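Local coordinates for conserved domain protein (Streptococcus pneumoniae, PDB 4IAJ) that is of unknown function but belongs to the DUF4649 family, folding as a small antiparallel sheet with two helices and assembling with further copies of itself, at residues 29-33 with 62-66. Numbering follows the deposited sequence. Where two conformers were deposited one is given.
Sequences FERSQ and YGDIF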
loop_
_atom_site.group_PDB
_atom_site.type_symbol
_atom_site.label_atom_id
_atom_site.label_comp_id
_atom_site.label_asym_id
_atom_site.label_seq_id
_atom_site.Cartn_x
_atom_site.Cartn_y
_atom_site.Cartn_z
ATOM N N PHE B 29 -9.663 5.504 -20.268
ATOM C CA PHE B 29 -9.931 5.729 -18.856
ATOM C C PHE B 29 -10.066 4.399 -18.111
ATOM O O PHE B 29 -9.437 4.182 -17.059
ATOM C CB PHE B 29 -11.187 6.603 -18.707
ATOM C CG PHE B 29 -11.657 6.734 -17.301
ATOM C CD1 PHE B 29 -10.910 7.463 -16.377
ATOM C CD2 PHE B 29 -12.813 6.108 -16.890
ATOM C CE1 PHE B 29 -11.326 7.570 -15.059
ATOM C CE2 PHE B 29 -13.241 6.226 -15.574
ATOM C CZ PHE B 29 -12.495 6.945 -14.661
ATOM N N GLU B 30 -10.854 3.490 -18.672
ATOM C CA GLU B 30 -11.028 2.158 -18.087
ATOM C C GLU B 30 -9.702 1.414 -17.958
ATOM O O GLU B 30 -9.426 0.809 -16.914
ATOM C CB GLU B 30 -12.004 1.326 -18.922
ATOM C CG GLU B 30 -13.439 1.813 -18.868
ATOM C CD GLU B 30 -14.379 0.920 -19.665
ATOM O OE1 GLU B 30 -14.063 0.624 -20.842
ATOM O OE2 GLU B 30 -15.419 0.512 -19.110
ATOM N N ARG B 31 -8.895 1.453 -19.018
ATOM C CA ARG B 31 -7.556 0.894 -18.987
ATOM C C ARG B 31 -6.742 1.464 -17.825
ATOM O O ARG B 31 -6.050 0.705 -17.144
ATOM C CB ARG B 31 -6.789 1.159 -20.293
ATOM C CG ARG B 31 -6.647 -0.046 -21.204
ATOM C CD ARG B 31 -5.524 0.159 -22.225
ATOM N NE ARG B 31 -5.814 1.266 -23.140
ATOM C CZ ARG B 31 -6.663 1.204 -24.167
ATOM N NH1 ARG B 31 -7.322 0.077 -24.442
ATOM N NH2 ARG B 31 -6.857 2.274 -24.928
ATOM N N SER B 32 -6.802 2.785 -17.619
ATOM C CA SER B 32 -6.038 3.420 -16.525
ATOM C C SER B 32 -6.530 2.947 -15.153
ATOM O O SER B 32 -5.725 2.758 -14.222
ATOM C CB SER B 32 -6.067 4.958 -16.604
ATOM O OG SER B 32 -7.301 5.507 -16.142
ATOM N N GLN B 33 -7.840 2.722 -15.027
ATOM C CA GLN B 33 -8.369 2.234 -13.752
ATOM C C GLN B 33 -7.903 0.799 -13.474
ATOM O O GLN B 33 -7.593 0.474 -12.318
ATOM C CB GLN B 33 -9.892 2.372 -13.710
ATOM C CG GLN B 33 -10.334 3.832 -13.700
ATOM C CD GLN B 33 -10.238 4.454 -12.328
ATOM O OE1 GLN B 33 -10.830 3.954 -11.380
ATOM N NE2 GLN B 33 -9.507 5.550 -12.216
ATOM N N TYR B 62 -11.716 11.358 -6.927
ATOM C CA TYR B 62 -11.258 10.855 -8.200
ATOM C C TYR B 62 -11.514 9.357 -8.265
ATOM O O TYR B 62 -11.985 8.860 -9.263
ATOM C CB TYR B 62 -9.766 11.144 -8.383
ATOM C CG TYR B 62 -9.211 10.722 -9.721
ATOM C CD1 TYR B 62 -8.886 9.382 -9.968
ATOM C CD2 TYR B 62 -9.014 11.642 -10.741
ATOM C CE1 TYR B 62 -8.398 8.981 -11.192
ATOM C CE2 TYR B 62 -8.513 11.242 -11.970
ATOM C CZ TYR B 62 -8.202 9.909 -12.179
ATOM O OH TYR B 62 -7.718 9.509 -13.401
ATOM N N GLY B 63 -11.211 8.657 -7.180
ATOM C CA GLY B 63 -11.359 7.208 -7.112
ATOM C C GLY B 63 -12.761 6.702 -7.356
ATOM O O GLY B 63 -12.922 5.617 -7.855
ATOM N N ASP B 64 -13.771 7.504 -7.027
ATOM C CA ASP B 64 -15.173 7.096 -7.218
ATOM C C ASP B 64 -15.767 7.438 -8.587
ATOM O O ASP B 64 -16.938 7.122 -8.858
ATOM C CB ASP B 64 -16.048 7.741 -6.140
ATOM C CG ASP B 64 -15.949 7.045 -4.815
ATOM O OD1 ASP B 64 -15.565 5.856 -4.778
ATOM O OD2 ASP B 64 -16.294 7.677 -3.799
ATOM N N ILE B 65 -14.988 8.070 -9.457
ATOM C CA ILE B 65 -15.481 8.391 -10.802
ATOM C C ILE B 65 -15.829 7.165 -11.630
ATOM O O ILE B 65 -16.885 7.126 -12.263
ATOM C CB ILE B 65 -14.497 9.247 -11.612
ATOM C CG1 ILE B 65 -14.322 10.616 -10.962
ATOM C CG2 ILE B 65 -15.035 9.443 -13.034
ATOM C CD1 ILE B 65 -13.222 11.444 -11.596
ATOM N N PHE B 66 -14.966 6.154 -11.603
ATOM C CA PHE B 66 -15.201 4.933 -12.375
ATOM C C PHE B 66 -16.584 4.338 -12.099
ATOM O O PHE B 66 -17.320 4.016 -13.017
ATOM C CB PHE B 66 -14.089 3.906 -12.088
ATOM C CG PHE B 66 -14.203 2.639 -12.882
ATOM C CD1 PHE B 66 -13.694 2.562 -14.166
ATOM C CD2 PHE B 66 -14.799 1.515 -12.341
ATOM C CE1 PHE B 66 -13.793 1.394 -14.908
ATOM C CE2 PHE B 66 -14.898 0.346 -13.073
ATOM C CZ PHE B 66 -14.394 0.284 -14.361
HETATM O O HOH W 1 -7.650 6.926 -13.975
HETATM O O HOH W 2 -10.980 4.228 -8.620
#
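Q33 and F66 carry much of this helix-to-helix contact, their side chains running antiparallel alongside one another. Q33 has two conformers; in the one described, its aliphatic part lies along the phenyl ring, CG of Q33 coming within 3.6 Å of CD1 of F66, and the amide beyond it is turned only 18° from the ring plane. A bend at chi2 (-80°) folds the Q33 chain back, and its OE1 ends 3.3 Å from CB of F66. CG of E30 approaches the rim of the F66 ring at CE1. F29 fills the inner side: CZ packs against CG2 of I65 at 3.9 Å and CE2 reaches CD1 of F66, while CG of Q33 sits over one face of the F29 ring, toward its rim.

These residues join helix 26-35 to segment 62-66, which leads into helix 65-71, against strands 7-12 and 18-23 of a four-stranded antiparallel sheet of order 2-1-3-4. F29, Y62 and I65 all pack on I9, Y62 also on V21 and F23, and F29 meets F23 edge-to-face. Q33 illustrates how a polar side chain at a helix interface can pack through its apolar shaft and be linked by water at its tip.

No direct hydrogen bond crosses between the segments. In this Q33 conformer, each end of the amide is bonded to one water. One accepts from NE2 of Q33 at 2.9 Å, donates to OG of S32 and is hydrogen-bonded to OH of Y62, in that ring's plane. The other donates to OE1 of Q33 and to O of G63. Behind the first water, S32 OG donates to F29 O at 2.7 Å, on a lone pair in the carbonyl plane. Farther out, F66 of a second subunit packs on F66, and M70 of that subunit on E30.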